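Local coordinates for protein aminopentol aminotransferase (Sphingopyxis macrogoltabida, PDB 6HBS) that catalyses the pyridoxal phosphate-dependent transamination of aminopentol (hydrolysed fumonisin B1) to its 2-keto form, with pyruvate as the preferred amino acceptor, at residues G333-Q338 with F348-P353; A80-G85 with S291-A296; T5-L10 with P36-R41; K136-A141 with I189-A194. All coordinates share one frame; numbering follows the deposited sequence.

Contact 1. Residues G333-Q338 with F348-P353; sequences GLELKQ and FFADDP
Antiparallel pairing between L336-K337 and F348-F349 makes this the open end of a two-stranded beta hairpin, strands 336-339 and 346-349. K337 and F348 form a hydrogen-bonded pair: K337 N donates to F348 O at 2.8 Å, and F348 N answers to K337 O at 3.1 Å. Next comes the non-hydrogen-bonded pair L336-F349, and past it A350 N reaches E335 O at 2.9 Å. A water donates to both E335 O and A350 O, carrying the polar pairing beyond the strands. On the apolar side, L336 CD2 stands almost over the middle of the F349 ring, 3.7 Å from its centroid, a CH-pi contact, while L334 CB meets the ring's edge at CE2. With chi1 at -76°, the F349 ring turns back beside L336, and the two side chains run alongside each other. A serine in place of F349 would probably leave the L336 methyl without its aromatic partner and open a gap beside L334. The K337 chain passes F349 O and A350 on its way to a salt bridge with D204. Helix 386-405 covers L334 and F349 through F400, W361 of helix 356-367 meets the F349 ring edge-to-face, and L336 packs on helix 310-332.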
# COMPACT_ATOMS: atom_id res chain seq x y z
N GLY A 333 -26.89 -34.85 -11.00
CA GLY A 333 -27.64 -34.24 -12.10
C GLY A 333 -27.67 -32.72 -12.02
O GLY A 333 -28.66 -32.11 -12.40
N LEU A 334 -26.59 -32.11 -11.52
CA LEU A 334 -26.47 -30.66 -11.41
C LEU A 334 -25.21 -30.22 -12.14
O LEU A 334 -24.14 -30.25 -11.54
CB LEU A 334 -26.38 -30.25 -9.94
CG LEU A 334 -27.68 -30.15 -9.15
CD1 LEU A 334 -27.38 -29.94 -7.67
CD2 LEU A 334 -28.56 -29.02 -9.67
N GLU A 335 -25.34 -29.78 -13.39
CA GLU A 335 -24.19 -29.45 -14.26
C GLU A 335 -23.40 -28.23 -13.74
O GLU A 335 -23.98 -27.17 -13.44
CB GLU A 335 -24.66 -29.18 -15.68
CG GLU A 335 -23.53 -29.26 -16.69
CD GLU A 335 -23.92 -28.79 -18.08
OE1 GLU A 335 -25.10 -28.43 -18.25
OE2 GLU A 335 -23.04 -28.76 -18.98
N LEU A 336 -22.07 -28.38 -13.71
CA LEU A 336 -21.14 -27.29 -13.33
C LEU A 336 -20.51 -26.66 -14.57
O LEU A 336 -20.38 -27.29 -15.58
CB LEU A 336 -20.01 -27.86 -12.48
CG LEU A 336 -20.40 -28.39 -11.12
CD1 LEU A 336 -19.17 -28.91 -10.38
CD2 LEU A 336 -21.10 -27.31 -10.32
N LYS A 337 -20.03 -25.42 -14.42
CA LYS A 337 -19.04 -24.83 -15.31
C LYS A 337 -17.78 -24.55 -14.47
O LYS A 337 -17.74 -23.59 -13.71
CB LYS A 337 -19.57 -23.53 -15.93
CG LYS A 337 -20.84 -23.66 -16.75
CD LYS A 337 -21.34 -22.34 -17.34
CE LYS A 337 -21.83 -21.34 -16.31
NZ LYS A 337 -21.98 -19.97 -16.86
N GLN A 338 -16.80 -25.45 -14.57
CA GLN A 338 -15.52 -25.27 -13.90
C GLN A 338 -14.56 -24.71 -14.94
O GLN A 338 -14.23 -25.40 -15.86
CB GLN A 338 -14.99 -26.59 -13.35
CG GLN A 338 -15.97 -27.28 -12.42
CD GLN A 338 -15.29 -28.42 -11.72
OE1 GLN A 338 -14.46 -28.22 -10.83
NE2 GLN A 338 -15.59 -29.64 -12.17
N PHE A 348 -18.99 -22.43 -11.16
CA PHE A 348 -20.35 -22.01 -11.24
C PHE A 348 -21.26 -23.19 -11.62
O PHE A 348 -20.78 -24.26 -12.04
CB PHE A 348 -20.49 -20.94 -12.33
CG PHE A 348 -19.88 -19.58 -12.06
CD1 PHE A 348 -19.31 -19.25 -10.84
CD2 PHE A 348 -19.91 -18.60 -13.05
CE1 PHE A 348 -18.75 -17.99 -10.62
CE2 PHE A 348 -19.34 -17.36 -12.83
CZ PHE A 348 -18.78 -17.05 -11.62
N PHE A 349 -22.57 -22.98 -11.49
CA PHE A 349 -23.58 -23.90 -11.99
C PHE A 349 -24.08 -23.47 -13.39
O PHE A 349 -24.35 -22.29 -13.64
CB PHE A 349 -24.71 -24.00 -10.97
CG PHE A 349 -24.35 -24.84 -9.78
CD1 PHE A 349 -23.55 -24.33 -8.77
CD2 PHE A 349 -24.80 -26.14 -9.67
CE1 PHE A 349 -23.18 -25.11 -7.68
CE2 PHE A 349 -24.43 -26.92 -8.58
CZ PHE A 349 -23.62 -26.41 -7.59
N ALA A 350 -24.24 -24.44 -14.30
CA ALA A 350 -24.92 -24.15 -15.58
C ALA A 350 -26.37 -23.74 -15.28
O ALA A 350 -26.93 -24.20 -14.32
CB ALA A 350 -24.86 -25.36 -16.50
N ASP A 351 -26.92 -22.81 -16.07
CA ASP A 351 -28.37 -22.42 -16.00
C ASP A 351 -28.72 -21.87 -14.62
O ASP A 351 -29.79 -22.23 -14.06
CB ASP A 351 -29.30 -23.60 -16.33
CG ASP A 351 -28.94 -24.28 -17.63
OD1 ASP A 351 -28.80 -23.55 -18.62
OD2 ASP A 351 -28.76 -25.53 -17.62
N ASP A 352 -27.85 -21.01 -14.08
CA ASP A 352 -28.02 -20.43 -12.72
C ASP A 352 -27.85 -18.91 -12.82
O ASP A 352 -27.02 -18.31 -12.13
CB ASP A 352 -27.04 -21.11 -11.76
CG ASP A 352 -27.12 -20.64 -10.33
OD1 ASP A 352 -28.19 -20.24 -9.90
OD2 ASP A 352 -26.07 -20.71 -9.64
N PRO A 353 -28.63 -18.21 -13.67
CA PRO A 353 -28.31 -16.83 -14.01
C PRO A 353 -28.40 -15.84 -12.84
O PRO A 353 -27.74 -14.80 -12.89
CB PRO A 353 -29.32 -16.50 -15.13
CG PRO A 353 -30.47 -17.45 -14.88
CD PRO A 353 -29.84 -18.71 -14.33
O HOH W 1 -26.71 -26.53 -13.09

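Contact 2. Residues A80-G85 with S291-A296; sequences AQRLLG and SAVPMA
Van der Waals packing carries the meeting of Q81, R82 and G85 with A292, V293 and A296, for no hydrogen bond runs directly between the two segments. CB of Q81 meets CB of A296 at 3.4 Å; the Q81 CG methylene then lies against the first turn of the other helix, 3.7 Å from A292 O. Farther along the same side chain, Q81 NE2 rests 3.5 Å from the methyl CB of A292. That A292 methyl also touches G85 O, at 3.4 Å, and is therefore met by both partners of a polar pair. V293 contributes its CG2 branch, set against the backbone of R82 with CA 3.8 Å away.

The elements joined are the last part of helix 72-82 with the turn after it and the first turn of helix 292-307, two parts of the fold-type I structure of this class-III aminotransferase more than 200 residues apart in sequence.

Polar bonds act within the first segment and shape the surface that A292 meets. The Q81 side chain bends at chi2 (61°), which carries its amide back toward the end of its own helix; there Q81 NE2 donates to G85 O at 3.0 Å, nearly straight at 168° and close to the amide plane. Q81 O in turn accepts from both L84 N and G85 N.

Charge lies at the margin. R82 pairs through NH1 with D79, and its guanidinium comes close to that of R82 of the second subunit. D86, next after G85, accepts from V293 N at the start of the other helix.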
# COMPACT_ATOMS: atom_id res chain seq x y z
N ALA A 80 14.43 -13.73 11.09
CA ALA A 80 15.84 -13.34 11.01
C ALA A 80 15.97 -11.86 10.61
O ALA A 80 16.84 -11.14 11.13
CB ALA A 80 16.59 -14.24 10.07
N GLN A 81 15.16 -11.40 9.66
CA GLN A 81 15.23 -10.00 9.24
C GLN A 81 14.62 -9.10 10.32
O GLN A 81 15.12 -8.02 10.55
CB GLN A 81 14.54 -9.79 7.88
CG GLN A 81 14.66 -8.37 7.36
CD GLN A 81 16.12 -8.00 7.16
OE1 GLN A 81 16.91 -8.82 6.68
NE2 GLN A 81 16.48 -6.78 7.52
N ARG A 82 13.58 -9.54 11.01
CA ARG A 82 12.98 -8.72 12.05
C ARG A 82 14.00 -8.38 13.17
O ARG A 82 13.92 -7.29 13.77
CB ARG A 82 11.73 -9.41 12.59
CG ARG A 82 10.76 -8.49 13.31
CD ARG A 82 9.47 -9.22 13.67
NE ARG A 82 8.85 -9.84 12.51
CZ ARG A 82 8.74 -11.15 12.30
NH1 ARG A 82 9.31 -12.00 13.14
NH2 ARG A 82 8.05 -11.61 11.26
N LEU A 83 14.95 -9.28 13.42
CA LEU A 83 16.00 -9.02 14.43
C LEU A 83 16.94 -7.91 13.95
O LEU A 83 17.67 -7.34 14.79
CB LEU A 83 16.82 -10.29 14.70
CG LEU A 83 16.08 -11.41 15.43
CD1 LEU A 83 16.99 -12.61 15.61
CD2 LEU A 83 15.55 -10.93 16.76
N LEU A 84 17.04 -7.71 12.63
CA LEU A 84 17.94 -6.74 12.06
C LEU A 84 17.22 -5.39 11.97
O LEU A 84 17.61 -4.46 12.67
CB LEU A 84 18.46 -7.21 10.71
CG LEU A 84 19.27 -8.50 10.78
CD1 LEU A 84 19.57 -9.03 9.38
CD2 LEU A 84 20.55 -8.26 11.56
N GLY A 85 16.17 -5.31 11.13
CA GLY A 85 15.42 -4.08 10.93
C GLY A 85 14.38 -4.26 9.83
O GLY A 85 14.48 -5.15 9.01
N SER A 291 10.52 -1.28 3.27
CA SER A 291 10.59 -2.10 4.47
C SER A 291 11.20 -3.48 4.16
O SER A 291 10.81 -4.15 3.20
CB SER A 291 9.23 -2.24 5.10
OG SER A 291 8.71 -0.97 5.41
N ALA A 292 12.15 -3.91 5.01
CA ALA A 292 12.97 -5.07 4.80
C ALA A 292 12.26 -6.40 5.11
O ALA A 292 12.55 -7.38 4.45
CB ALA A 292 14.23 -4.96 5.63
N VAL A 293 11.39 -6.47 6.12
CA VAL A 293 10.85 -7.77 6.53
C VAL A 293 10.04 -8.40 5.38
O VAL A 293 10.21 -9.57 5.07
CB VAL A 293 10.09 -7.71 7.87
CG1 VAL A 293 9.31 -9.00 8.19
CG2 VAL A 293 11.06 -7.42 9.02
N PRO A 294 9.13 -7.67 4.71
CA PRO A 294 8.42 -8.23 3.55
C PRO A 294 9.40 -8.64 2.45
O PRO A 294 9.14 -9.62 1.77
CB PRO A 294 7.45 -7.13 3.15
CG PRO A 294 7.23 -6.37 4.44
CD PRO A 294 8.60 -6.36 5.09
N MET A 295 10.53 -7.93 2.31
CA MET A 295 11.50 -8.27 1.32
C MET A 295 12.21 -9.59 1.67
O MET A 295 12.52 -10.40 0.75
CB MET A 295 12.52 -7.15 1.13
CG MET A 295 11.90 -5.91 0.51
SD MET A 295 13.17 -4.73 0.11
CE MET A 295 12.13 -3.31 -0.20
N ALA A 296 12.50 -9.81 2.95
CA ALA A 296 13.11 -11.06 3.41
C ALA A 296 12.17 -12.24 3.16
O ALA A 296 12.59 -13.34 2.70
CB ALA A 296 13.48 -10.94 4.89

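Contact 3. Residues T5-L10 with P36-R41; sequences TRQKDL and PQFFRR
In Q7 the CG lies opposite the backbone N (chi1 -165°) and the chain then bends at chi2 (67°), which swings the terminal amide off the helix and onto the backbone of Q37 and F38. Q7 OE1 accepts two hydrogen bonds: F38 N, at 2.9 Å, lies in the carbonyl plane on a lone pair, whereas Q37 N, also 2.9 Å away, stands well above that plane and makes the more bent bond. Q7 NE2 donates to F38 O at 3.0 Å, almost straight at 173° and within the amide plane.

By these three bonds a side chain of the N-terminal helix 5-17 takes up the backbone leading into strand 39-43, outermost in this chain's small mixed sheet, with P36 CB lying against Q7 NE2. A leucine in place of Q7 would probably leave the buried N-H groups of Q37 and F38 without their shared acceptor and F38 O without this donor.

One helical turn on, L10 CB approaches F38 CD2 at 4.0 Å, and L10 CD1 touches F38 CB. Nearer solvent, R6 NH1 passes R40 CD obliquely at 3.9 Å. Each arginine has acidic company: R40 pairs with E52, and R6, which also reaches A50 O, forms a salt bridge with E93 of the second subunit. D51 accepts from the backbone N of R6 and of Q7, while S92 of the second subunit packs on F38.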
# COMPACT_ATOMS: atom_id res chain seq x y z
N THR A 5 -21.83 -17.00 18.10
CA THR A 5 -21.97 -16.02 19.18
C THR A 5 -20.93 -14.90 19.03
O THR A 5 -21.29 -13.69 19.08
CB THR A 5 -21.88 -16.71 20.56
OG1 THR A 5 -23.11 -17.39 20.74
CG2 THR A 5 -21.67 -15.75 21.71
N ARG A 6 -19.66 -15.28 18.86
CA ARG A 6 -18.55 -14.34 18.73
C ARG A 6 -18.73 -13.56 17.43
O ARG A 6 -18.57 -12.36 17.42
CB ARG A 6 -17.19 -15.02 18.85
CG ARG A 6 -16.93 -15.57 20.25
CD ARG A 6 -15.49 -16.00 20.51
NE ARG A 6 -14.63 -14.83 20.68
CZ ARG A 6 -13.60 -14.47 19.89
NH1 ARG A 6 -13.13 -15.27 18.93
NH2 ARG A 6 -13.02 -13.30 20.10
N GLN A 7 -19.12 -14.25 16.35
CA GLN A 7 -19.28 -13.59 15.04
C GLN A 7 -20.36 -12.49 15.12
O GLN A 7 -20.20 -11.39 14.56
CB GLN A 7 -19.63 -14.61 13.96
CG GLN A 7 -19.47 -14.11 12.53
CD GLN A 7 -18.06 -13.80 12.10
OE1 GLN A 7 -17.82 -12.80 11.41
NE2 GLN A 7 -17.11 -14.67 12.47
N LYS A 8 -21.46 -12.82 15.80
CA LYS A 8 -22.57 -11.93 15.91
C LYS A 8 -22.15 -10.67 16.69
O LYS A 8 -22.58 -9.55 16.31
CB LYS A 8 -23.75 -12.62 16.57
CG LYS A 8 -24.94 -11.70 16.80
CD LYS A 8 -26.09 -12.30 17.55
CE LYS A 8 -27.32 -11.42 17.51
NZ LYS A 8 -28.21 -11.70 18.65
N ASP A 9 -21.43 -10.86 17.80
CA ASP A 9 -20.92 -9.77 18.67
C ASP A 9 -20.03 -8.85 17.81
O ASP A 9 -20.17 -7.61 17.87
CB ASP A 9 -20.12 -10.31 19.87
CG ASP A 9 -19.50 -9.25 20.77
OD1 ASP A 9 -20.26 -8.42 21.30
OD2 ASP A 9 -18.24 -9.21 20.88
N LEU A 10 -19.12 -9.48 17.05
CA LEU A 10 -18.12 -8.79 16.25
C LEU A 10 -18.81 -8.00 15.14
O LEU A 10 -18.44 -6.87 14.90
CB LEU A 10 -17.12 -9.81 15.70
CG LEU A 10 -16.04 -10.26 16.68
CD1 LEU A 10 -15.29 -11.46 16.14
CD2 LEU A 10 -15.07 -9.12 16.97
N PRO A 36 -18.80 -16.39 7.42
CA PRO A 36 -18.17 -15.57 8.45
C PRO A 36 -17.36 -14.40 7.86
O PRO A 36 -16.68 -14.56 6.85
CB PRO A 36 -17.24 -16.56 9.17
CG PRO A 36 -16.89 -17.56 8.11
CD PRO A 36 -18.15 -17.70 7.27
N GLN A 37 -17.46 -13.24 8.52
CA GLN A 37 -16.70 -12.02 8.15
C GLN A 37 -15.32 -12.00 8.83
O GLN A 37 -14.32 -11.68 8.18
CB GLN A 37 -17.48 -10.77 8.52
CG GLN A 37 -16.75 -9.49 8.11
CD GLN A 37 -16.54 -9.34 6.63
OE1 GLN A 37 -17.35 -8.69 5.95
NE2 GLN A 37 -15.47 -9.92 6.10
N PHE A 38 -15.26 -12.36 10.12
CA PHE A 38 -14.10 -12.21 10.97
C PHE A 38 -13.51 -13.56 11.37
O PHE A 38 -14.24 -14.44 11.77
CB PHE A 38 -14.50 -11.41 12.21
CG PHE A 38 -14.86 -9.99 11.88
CD1 PHE A 38 -13.87 -9.10 11.51
CD2 PHE A 38 -16.18 -9.58 11.87
CE1 PHE A 38 -14.18 -7.80 11.18
CE2 PHE A 38 -16.50 -8.28 11.52
CZ PHE A 38 -15.50 -7.39 11.19
N PHE A 39 -12.18 -13.67 11.32
CA PHE A 39 -11.44 -14.91 11.59
C PHE A 39 -10.52 -14.77 12.80
O PHE A 39 -10.27 -13.65 13.30
CB PHE A 39 -10.67 -15.32 10.34
CG PHE A 39 -11.59 -15.63 9.20
CD1 PHE A 39 -12.12 -14.61 8.42
CD2 PHE A 39 -11.97 -16.94 8.94
CE1 PHE A 39 -13.01 -14.91 7.40
CE2 PHE A 39 -12.86 -17.23 7.92
CZ PHE A 39 -13.36 -16.22 7.14
N ARG A 40 -10.05 -15.91 13.33
CA ARG A 40 -9.19 -15.90 14.52
C ARG A 40 -7.77 -16.36 14.17
O ARG A 40 -6.78 -15.85 14.72
CB ARG A 40 -9.81 -16.71 15.66
CG ARG A 40 -9.24 -16.32 17.02
CD ARG A 40 -9.75 -17.14 18.19
NE ARG A 40 -9.09 -18.44 18.22
CZ ARG A 40 -7.89 -18.68 18.75
NH1 ARG A 40 -7.20 -17.69 19.31
NH2 ARG A 40 -7.39 -19.90 18.72
N ARG A 41 -7.64 -17.38 13.33
CA ARG A 41 -6.31 -17.92 13.09
C ARG A 41 -6.32 -18.71 11.78
O ARG A 41 -7.37 -18.98 11.21
CB ARG A 41 -5.81 -18.79 14.26
CG ARG A 41 -6.70 -19.98 14.59
CD ARG A 41 -6.08 -20.88 15.63
NE ARG A 41 -7.08 -21.87 16.02
CZ ARG A 41 -6.94 -23.19 15.93
NH1 ARG A 41 -5.86 -23.71 15.37
NH2 ARG A 41 -7.86 -23.99 16.45

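Contact 4. Residues K136-A141 with I189-A194; sequences KTILCA and IAAVFA
Backbone pairing begins at T137, where T137 O accepts from A190 N at 2.8 Å while the CG2 methyl meets I189 CD1. T137 OG1 turns instead to D188, just before the second strand. Between T137 and I138 the register slips by one residue: T137 pairs with I189 but I138 with A191, a beta bulge in which A190 is the extra residue, its CB close to T137 O.

I138 works with two branches. I138 CD1 reaches A191 CB at 3.9 Å and A190 CB slightly farther off, whereas I138 CG2, placed opposite the backbone N by a chi1 of -62°, touches F193 CD1 at 3.7 Å. Helix 118-133 covers this face through M126 and A129.

The two strands are neighbours in the interior of the large, mostly parallel sheet of the fold-type I aminotransferase domain, and run in the same direction at 20° to each other.

L139 is bonded on both backbone sides: L139 N donates to A191 O at 2.8 Å in a nearly straight bond (177°), and L139 O receives F193 N almost head-on. On the face shared with T137, L139 CD1 packs against I189 CD1 at 3.8 Å, the two side chains crossing at about a right angle and both touching F182 of helix 175-184.

C140 SG stands 4.0 Å from F193 CB and makes an oblique sulfur-aromatic contact with its ring. H146 of the cofactor pocket and W151 meet that ring edge-to-face. At A141 the direct pairing gives way to a water, which accepts from A141 N and donates to F193 O; Y170 also bonds to F193 O.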
# COMPACT_ATOMS: atom_id res chain seq x y z
N LYS A 136 -1.08 9.43 -24.36
CA LYS A 136 -2.06 9.50 -23.29
C LYS A 136 -2.81 8.19 -23.07
O LYS A 136 -3.21 7.92 -21.91
CB LYS A 136 -3.07 10.61 -23.57
CG LYS A 136 -2.49 12.01 -23.58
CD LYS A 136 -3.55 13.04 -23.80
CE LYS A 136 -3.01 14.45 -23.82
NZ LYS A 136 -4.12 15.40 -24.03
N THR A 137 -3.08 7.41 -24.13
CA THR A 137 -4.15 6.42 -24.06
C THR A 137 -3.63 5.10 -23.47
O THR A 137 -2.67 4.50 -23.95
CB THR A 137 -4.88 6.21 -25.40
OG1 THR A 137 -5.42 7.47 -25.83
CG2 THR A 137 -6.01 5.21 -25.26
N ILE A 138 -4.35 4.63 -22.46
CA ILE A 138 -4.10 3.32 -21.85
C ILE A 138 -5.23 2.38 -22.29
O ILE A 138 -6.40 2.67 -22.08
CB ILE A 138 -4.02 3.45 -20.32
CG1 ILE A 138 -2.86 4.36 -19.91
CG2 ILE A 138 -3.93 2.09 -19.67
CD1 ILE A 138 -1.49 3.77 -20.10
N LEU A 139 -4.87 1.25 -22.91
CA LEU A 139 -5.90 0.28 -23.34
C LEU A 139 -6.08 -0.82 -22.29
O LEU A 139 -5.12 -1.53 -21.99
CB LEU A 139 -5.49 -0.32 -24.68
CG LEU A 139 -5.43 0.66 -25.86
CD1 LEU A 139 -5.09 -0.05 -27.16
CD2 LEU A 139 -6.70 1.47 -25.96
N CYS A 140 -7.31 -1.01 -21.82
CA CYS A 140 -7.64 -2.10 -20.88
C CYS A 140 -8.83 -2.89 -21.45
O CYS A 140 -9.59 -2.37 -22.26
CB CYS A 140 -7.97 -1.55 -19.50
SG CYS A 140 -6.59 -0.62 -18.77
N ALA A 141 -8.93 -4.15 -21.05
CA ALA A 141 -10.06 -5.00 -21.40
C ALA A 141 -11.28 -4.56 -20.61
O ALA A 141 -11.16 -4.27 -19.40
CB ALA A 141 -9.70 -6.44 -21.08
N ILE A 189 -1.27 5.52 -28.32
CA ILE A 189 -1.35 4.41 -27.31
C ILE A 189 -0.05 4.39 -26.50
O ILE A 189 1.05 4.20 -27.01
CB ILE A 189 -1.64 3.03 -27.93
CG1 ILE A 189 -2.88 3.04 -28.82
CG2 ILE A 189 -1.73 1.98 -26.81
CD1 ILE A 189 -4.12 3.53 -28.14
N ALA A 190 -0.21 4.58 -25.19
CA ALA A 190 0.93 4.53 -24.25
C ALA A 190 1.20 3.08 -23.84
O ALA A 190 2.35 2.65 -23.74
CB ALA A 190 0.62 5.39 -23.06
N ALA A 191 0.12 2.32 -23.62
CA ALA A 191 0.23 0.94 -23.18
C ALA A 191 -1.06 0.15 -23.41
O ALA A 191 -2.15 0.72 -23.48
CB ALA A 191 0.57 0.92 -21.72
N VAL A 192 -0.87 -1.17 -23.47
CA VAL A 192 -1.91 -2.20 -23.38
C VAL A 192 -1.72 -2.97 -22.06
O VAL A 192 -0.64 -3.56 -21.83
CB VAL A 192 -1.79 -3.22 -24.54
CG1 VAL A 192 -2.70 -4.42 -24.32
CG2 VAL A 192 -2.05 -2.59 -25.89
N PHE A 193 -2.74 -2.98 -21.23
CA PHE A 193 -2.79 -3.82 -20.04
C PHE A 193 -3.60 -5.07 -20.39
O PHE A 193 -4.72 -4.95 -20.96
CB PHE A 193 -3.49 -3.12 -18.87
CG PHE A 193 -2.64 -2.13 -18.12
CD1 PHE A 193 -2.18 -0.97 -18.72
CD2 PHE A 193 -2.31 -2.35 -16.78
CE1 PHE A 193 -1.41 -0.05 -18.01
CE2 PHE A 193 -1.55 -1.44 -16.08
CZ PHE A 193 -1.09 -0.30 -16.69
N ALA A 194 -3.04 -6.23 -20.03
CA ALA A 194 -3.72 -7.52 -20.12
C ALA A 194 -3.44 -8.35 -18.85
O ALA A 194 -2.31 -8.49 -18.47
CB ALA A 194 -3.23 -8.24 -21.35
O HOH W 2 -6.81 -5.27 -19.28

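Overall arrangement
Contact 4 is the buried interior of the large sheet, contact 1 a partly buried hairpin on another part of the chain. Both rest on strand pairing: contact 4 is parallel, with apolar layers on two faces, and contact 1 antiparallel, with a lysine at its border that pairs with an aspartate outside the contact. Contacts 2 and 3 are buried too but involve helices, and L84 of one subunit packs on R40 of the other, which brings them together across the dimer interface. In contact 2 a glutamine spends its amide on its own segment; in contact 3 a glutamine's amide makes the bonds across. Contacts 1 and 2 lie on opposite sides of the chain's centre, their centres about 46 Å apart.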